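Local coordinates for FrpC operon protein (Neisseria meningitidis, PDB 5EDF) that is an iron-regulated protein of unknown function that binds the RTX protein FrpC and may take part in adhesion, at residues V19-Q24 / A55-I61; N7-P11 / P31-L35. All coordinates share one frame; numbering follows the deposited sequence.

Contact 1 of 2, residues V19-Q24 / A55-I61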
loop_
_atom_site.group_PDB
_atom_site.type_symbol
_atom_site.label_atom_id
_atom_site.label_comp_id
_atom_site.label_asym_id
_atom_site.label_seq_id
_atom_site.Cartn_x
_atom_site.Cartn_y
_atom_site.Cartn_z
ATOM N N VAL A 19 9.441 -5.959 -15.399
ATOM C CA VAL A 19 10.640 -6.502 -14.783
ATOM C C VAL A 19 10.251 -7.775 -14.009
ATOM O O VAL A 19 9.273 -7.759 -13.244
ATOM C CB VAL A 19 11.363 -5.491 -13.888
ATOM C CG1 VAL A 19 12.625 -6.112 -13.210
ATOM C CG2 VAL A 19 11.724 -4.237 -14.696
ATOM N N THR A 20 11.047 -8.826 -14.149
ATOM C CA THR A 20 10.836 -10.082 -13.479
ATOM C C THR A 20 11.705 -10.200 -12.222
ATOM O O THR A 20 12.921 -9.967 -12.248
ATOM C CB THR A 20 11.084 -11.244 -14.411
ATOM O OG1 THR A 20 10.209 -11.134 -15.543
ATOM C CG2 THR A 20 10.882 -12.582 -13.698
ATOM N N PHE A 21 11.048 -10.542 -11.110
ATOM C CA PHE A 21 11.649 -10.705 -9.802
ATOM C C PHE A 21 11.457 -12.144 -9.354
ATOM O O PHE A 21 10.554 -12.798 -9.792
ATOM C CB PHE A 21 10.973 -9.789 -8.819
ATOM C CG PHE A 21 11.204 -8.328 -9.092
ATOM C CD1 PHE A 21 12.290 -7.670 -8.550
ATOM C CD2 PHE A 21 10.326 -7.609 -9.888
ATOM C CE1 PHE A 21 12.510 -6.311 -8.778
ATOM C CE2 PHE A 21 10.524 -6.256 -10.096
ATOM C CZ PHE A 21 11.629 -5.617 -9.561
ATOM N N ASP A 22 12.361 -12.606 -8.499
ATOM C CA ASP A 22 12.316 -13.963 -7.976
ATOM C C ASP A 22 12.507 -13.953 -6.475
ATOM O O ASP A 22 13.491 -13.420 -5.996
ATOM C CB ASP A 22 13.388 -14.863 -8.624
ATOM C CG ASP A 22 13.350 -16.248 -8.099
ATOM O OD1 ASP A 22 12.476 -17.022 -8.541
ATOM O OD2 ASP A 22 14.177 -16.550 -7.223
ATOM N N PHE A 23 11.510 -14.468 -5.752
ATOM C CA PHE A 23 11.591 -14.694 -4.318
ATOM C C PHE A 23 11.846 -16.172 -4.066
ATOM O O PHE A 23 10.909 -16.948 -4.047
ATOM C CB PHE A 23 10.260 -14.353 -3.625
ATOM C CG PHE A 23 9.832 -12.903 -3.695
ATOM C CD1 PHE A 23 10.184 -11.989 -2.692
ATOM C CD2 PHE A 23 8.932 -12.508 -4.654
ATOM C CE1 PHE A 23 9.703 -10.672 -2.729
ATOM C CE2 PHE A 23 8.433 -11.185 -4.678
ATOM C CZ PHE A 23 8.834 -10.296 -3.694
ATOM N N GLN A 24 13.109 -16.530 -3.918
ATOM C CA GLN A 24 13.492 -17.927 -3.699
ATOM C C GLN A 24 12.701 -18.891 -4.580
ATOM O O GLN A 24 12.182 -19.903 -4.093
ATOM C CB GLN A 24 13.384 -18.300 -2.222
ATOM C CG GLN A 24 14.076 -17.338 -1.279
ATOM C CD GLN A 24 15.591 -17.426 -1.302
ATOM O OE1 GLN A 24 16.176 -18.413 -1.762
ATOM N NE2 GLN A 24 16.237 -16.381 -0.798
ATOM N N ALA A 55 16.074 -13.368 -13.645
ATOM C CA ALA A 55 15.255 -12.534 -12.779
ATOM C C ALA A 55 16.154 -11.815 -11.791
ATOM O O ALA A 55 17.292 -12.239 -11.562
ATOM C CB ALA A 55 14.263 -13.410 -12.029
ATOM N N TYR A 56 15.635 -10.741 -11.193
ATOM C CA TYR A 56 16.260 -10.138 -10.003
ATOM C C TYR A 56 15.860 -10.952 -8.766
ATOM O O TYR A 56 14.688 -10.996 -8.412
ATOM C CB TYR A 56 15.829 -8.689 -9.822
ATOM C CG TYR A 56 16.436 -7.749 -10.805
ATOM C CD1 TYR A 56 17.744 -7.336 -10.699
ATOM C CD2 TYR A 56 15.683 -7.239 -11.834
ATOM C CE1 TYR A 56 18.305 -6.461 -11.637
ATOM C CE2 TYR A 56 16.234 -6.363 -12.773
ATOM C CZ TYR A 56 17.525 -5.969 -12.650
ATOM O OH TYR A 56 18.044 -5.085 -13.552
ATOM N N SER A 57 16.843 -11.570 -8.117
ATOM C CA SER A 57 16.630 -12.320 -6.870
ATOM C C SER A 57 16.598 -11.351 -5.708
ATOM O O SER A 57 17.576 -10.652 -5.450
ATOM C CB SER A 57 17.755 -13.330 -6.659
ATOM O OG SER A 57 17.756 -14.327 -7.652
ATOM N N ILE A 58 15.459 -11.244 -5.027
ATOM C CA ILE A 58 15.270 -10.218 -4.000
ATOM C C ILE A 58 14.560 -10.812 -2.788
ATOM O O ILE A 58 14.077 -11.939 -2.851
ATOM C CB ILE A 58 14.457 -9.030 -4.556
ATOM C CG1 ILE A 58 13.139 -9.479 -5.213
ATOM C CG2 ILE A 58 15.203 -8.349 -5.696
ATOM C CD1 ILE A 58 12.179 -9.989 -4.358
ATOM N N ASN A 59 14.593 -10.098 -1.680
ATOM C CA ASN A 59 13.792 -10.408 -0.496
ATOM C C ASN A 59 12.561 -9.536 -0.370
ATOM O O ASN A 59 11.628 -9.902 0.322
ATOM C CB ASN A 59 14.630 -10.222 0.788
ATOM C CG ASN A 59 15.853 -11.108 0.834
ATOM O OD1 ASN A 59 16.909 -10.684 1.296
ATOM N ND2 ASN A 59 15.714 -12.335 0.369
ATOM N N LEU A 60 12.567 -8.355 -0.976
ATOM C CA LEU A 60 11.424 -7.468 -0.935
ATOM C C LEU A 60 11.396 -6.649 -2.209
ATOM O O LEU A 60 12.460 -6.423 -2.824
ATOM C CB LEU A 60 11.437 -6.534 0.298
ATOM C CG LEU A 60 12.423 -5.373 0.285
ATOM C CD1 LEU A 60 11.905 -4.144 -0.407
ATOM C CD2 LEU A 60 12.810 -5.021 1.735
ATOM N N ILE A 61 10.202 -6.226 -2.595
ATOM C CA ILE A 61 9.980 -5.278 -3.668
ATOM C C ILE A 61 9.183 -4.128 -3.091
ATOM O O ILE A 61 8.235 -4.365 -2.343
ATOM C CB ILE A 61 9.159 -5.884 -4.828
ATOM C CG1 ILE A 61 9.813 -7.174 -5.358
ATOM C CG2 ILE A 61 8.994 -4.836 -5.964
ATOM C CD1 ILE A 61 8.912 -7.909 -6.338
HETATM O O HOH W 1 16.268 -16.621 -5.563
HETATM O O HOH W 2 14.230 -14.135 -0.793
#
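Phe21 and Tyr56 sit side by side on neighbouring parallel strands, and three backbone hydrogen bonds hold the pairing in register. Tyr56 N donates to Thr20 O at 3.0 Å, Asp22 N to Tyr56 O at 2.8 Å, and Ile58 N to Asp22 O at 3.1 Å. These bonds place 56-57 along one edge of strand 18-23, whose other edge pairs antiparallel with 26-31, making it the middle of a small mixed sheet. The tight part lies under the face carrying Phe21 and Tyr56. There the methyl CD1 of Ile61 is laid over one face of the Phe21 ring, 4.0 Å from its centroid, and also touches Phe23 CZ at 3.6 Å. One methyl thus serves two rings. Ile61 reaches them because its CG1 branch turns anti to its own carbonyl carbon (chi1 -55°). Asn59 O lies at the edge of the Phe23 ring, in its plane. Further along, Val19 CG1 meets the edge of the Tyr56 ring, its nearest atom CD2 at 3.5 Å; the hydroxyl of that tyrosine is taken up by Ser48 O and Ser5 N. The opposite face, with Asp22 and Ser57, is looser and wetter. A water donates to Asp22 OD2 at 2.7 Å and only weakly to Ser57 OG, and a second water joins Gln24 NE2, Ile58 O and Asn59 ND2. Asp22 OD1 pairs with Lys27. The chemistry is therefore two-sided: main-chain bonds and aliphatic-aromatic packing fix the strand pair, while the carboxylate, probably ionised beside its lysine, keeps to the hydrated side.

Contact 2 of 2, residues N7-P11 / P31-L35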
loop_
_atom_site.group_PDB
_atom_site.type_symbol
_atom_site.label_atom_id
_atom_site.label_comp_id
_atom_site.label_asym_id
_atom_site.label_seq_id
_atom_site.Cartn_x
_atom_site.Cartn_y
_atom_site.Cartn_z
ATOM N N ASN A 7 17.966 0.041 -18.431
ATOM C CA ASN A 7 17.963 0.238 -19.881
ATOM C C ASN A 7 16.612 0.633 -20.469
ATOM O O ASN A 7 16.503 0.805 -21.683
ATOM C CB ASN A 7 18.383 -1.061 -20.623
ATOM C CG ASN A 7 19.761 -1.584 -20.233
ATOM O OD1 ASN A 7 20.661 -0.809 -19.937
ATOM N ND2 ASN A 7 19.930 -2.925 -20.264
ATOM N N ASN A 8 15.571 0.748 -19.647
ATOM C CA ASN A 8 14.230 1.076 -20.152
ATOM C C ASN A 8 14.013 2.591 -20.181
ATOM O O ASN A 8 14.526 3.292 -19.323
ATOM C CB ASN A 8 13.121 0.396 -19.334
ATOM C CG ASN A 8 12.945 -1.078 -19.668
ATOM O OD1 ASN A 8 13.105 -1.504 -20.809
ATOM N ND2 ASN A 8 12.589 -1.872 -18.645
ATOM N N PRO A 9 13.220 3.049 -21.160
ATOM C CA PRO A 9 12.901 4.470 -21.301
ATOM C C PRO A 9 11.892 4.920 -20.257
ATOM O O PRO A 9 11.182 4.127 -19.668
ATOM C CB PRO A 9 12.292 4.526 -22.702
ATOM C CG PRO A 9 11.590 3.203 -22.856
ATOM C CD PRO A 9 12.562 2.243 -22.208
ATOM N N GLU A 10 11.808 6.219 -20.052
ATOM C CA GLU A 10 10.713 6.797 -19.271
ATOM C C GLU A 10 9.389 6.246 -19.797
ATOM O O GLU A 10 9.160 6.274 -20.992
ATOM C CB GLU A 10 10.731 8.317 -19.451
ATOM C CG GLU A 10 9.688 9.027 -18.621
ATOM C CD GLU A 10 9.510 10.490 -18.950
ATOM O OE1 GLU A 10 10.189 11.039 -19.847
ATOM O OE2 GLU A 10 8.643 11.121 -18.321
ATOM N N PRO A 11 8.503 5.748 -18.912
ATOM C CA PRO A 11 7.214 5.280 -19.387
ATOM C C PRO A 11 6.270 6.368 -19.913
ATOM O O PRO A 11 6.298 7.509 -19.437
ATOM C CB PRO A 11 6.574 4.600 -18.147
ATOM C CG PRO A 11 7.669 4.456 -17.149
ATOM C CD PRO A 11 8.675 5.523 -17.468
ATOM N N PRO A 31 4.695 -4.593 -14.166
ATOM C CA PRO A 31 4.828 -3.489 -15.134
ATOM C C PRO A 31 5.727 -2.388 -14.592
ATOM O O PRO A 31 5.596 -2.002 -13.422
ATOM C CB PRO A 31 3.396 -3.014 -15.346
ATOM C CG PRO A 31 2.548 -4.219 -14.984
ATOM C CD PRO A 31 3.294 -4.864 -13.841
ATOM N N TYR A 32 6.676 -1.922 -15.382
ATOM C CA TYR A 32 7.784 -1.172 -14.845
ATOM C C TYR A 32 7.415 0.182 -14.308
ATOM O O TYR A 32 8.159 0.743 -13.483
ATOM C CB TYR A 32 8.945 -1.110 -15.848
ATOM C CG TYR A 32 8.880 -0.079 -16.934
ATOM C CD1 TYR A 32 7.758 0.123 -17.733
ATOM C CD2 TYR A 32 10.009 0.672 -17.235
ATOM C CE1 TYR A 32 7.756 1.060 -18.761
ATOM C CE2 TYR A 32 10.010 1.570 -18.247
ATOM C CZ TYR A 32 8.900 1.775 -19.029
ATOM O OH TYR A 32 8.906 2.667 -20.078
ATOM N N GLY A 33 6.274 0.735 -14.707
ATOM C CA GLY A 33 5.805 1.979 -14.161
ATOM C C GLY A 33 5.447 1.974 -12.694
ATOM O O GLY A 33 5.302 3.031 -12.100
ATOM N N TYR A 34 5.356 0.786 -12.087
ATOM C CA TYR A 34 5.158 0.669 -10.640
ATOM C C TYR A 34 6.464 0.695 -9.862
ATOM O O TYR A 34 6.445 0.539 -8.660
ATOM C CB TYR A 34 4.424 -0.648 -10.341
ATOM C CG TYR A 34 2.991 -0.648 -10.817
ATOM C CD1 TYR A 34 2.010 0.127 -10.193
ATOM C CD2 TYR A 34 2.611 -1.395 -11.918
ATOM C CE1 TYR A 34 0.695 0.128 -10.655
ATOM C CE2 TYR A 34 1.308 -1.402 -12.346
ATOM C CZ TYR A 34 0.353 -0.645 -11.717
ATOM O OH TYR A 34 -0.960 -0.629 -12.176
ATOM N N LEU A 35 7.583 0.904 -10.554
ATOM C CA LEU A 35 8.929 0.813 -9.968
ATOM C C LEU A 35 9.689 2.132 -9.962
ATOM O O LEU A 35 10.908 2.157 -10.188
ATOM C CB LEU A 35 9.740 -0.285 -10.669
ATOM C CG LEU A 35 9.095 -1.686 -10.669
ATOM C CD1 LEU A 35 9.834 -2.592 -11.660
ATOM C CD2 LEU A 35 9.022 -2.282 -9.277
#
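Tyr32, which has the most surface buried here, pushes its ring into the bend of 7-11 and is met there by Pro11 and Asn8. Its hydroxyl donates a hydrogen bond to Pro9 O, OH to O 2.7 Å, and the carbonyl oxygen lies at the edge of the phenol, in the plane of the ring. Seen from the carbonyl, the donor stands 39° out of the peptide plane. The ring of Pro11 lies over one face of the phenol: CG is 3.9 Å from the centroid of the Tyr32 ring, a CH-pi contact displaced toward the hydroxyl end, where CG comes within 3.5 Å of CZ. Asn8 adds its CB methylene, 3.5 Å from Tyr32 CE2, with its amide plane turned 73° from the ring; the ND2 end is bound by Leu47 O. A chi1 of 82° sets Tyr32 CG between its backbone N and carbonyl carbon, and from the short 3-10 turn 32-34 this sends the ring out to the N-terminal segment. His17 stacks edge-to-face with the same ring, and Trp46 packs against both Asn8 and Pro11. The contact joins the N-terminal loop to the turn that follows strand 26-31. Chemically, the proline carbonyl satisfies a buried phenol hydroxyl, and together the bond and the CH-pi cover fix both the reach and the tilt of the tyrosine.

The two contacts lie with centres 16 Å apart in one part of the chain, and their segments alternate along it: 7-11, 19-24, 31-35, 55-61. Contact 1 lies in the three-stranded mixed sheet, of which 18-23 is the central strand; contact 2 joins the loop before that sheet to the turn that follows its strand 26-31. Leu35 bridges them, CD1 packing 3.9 Å from Val19 CG2 and also against Phe21, with CD2 near Ile61. Segment 55-61 then runs into strand 61-70 of the large antiparallel sheet. Together they join the N-terminal loop, the small sheet and the start of the large sheet at one end of the protein.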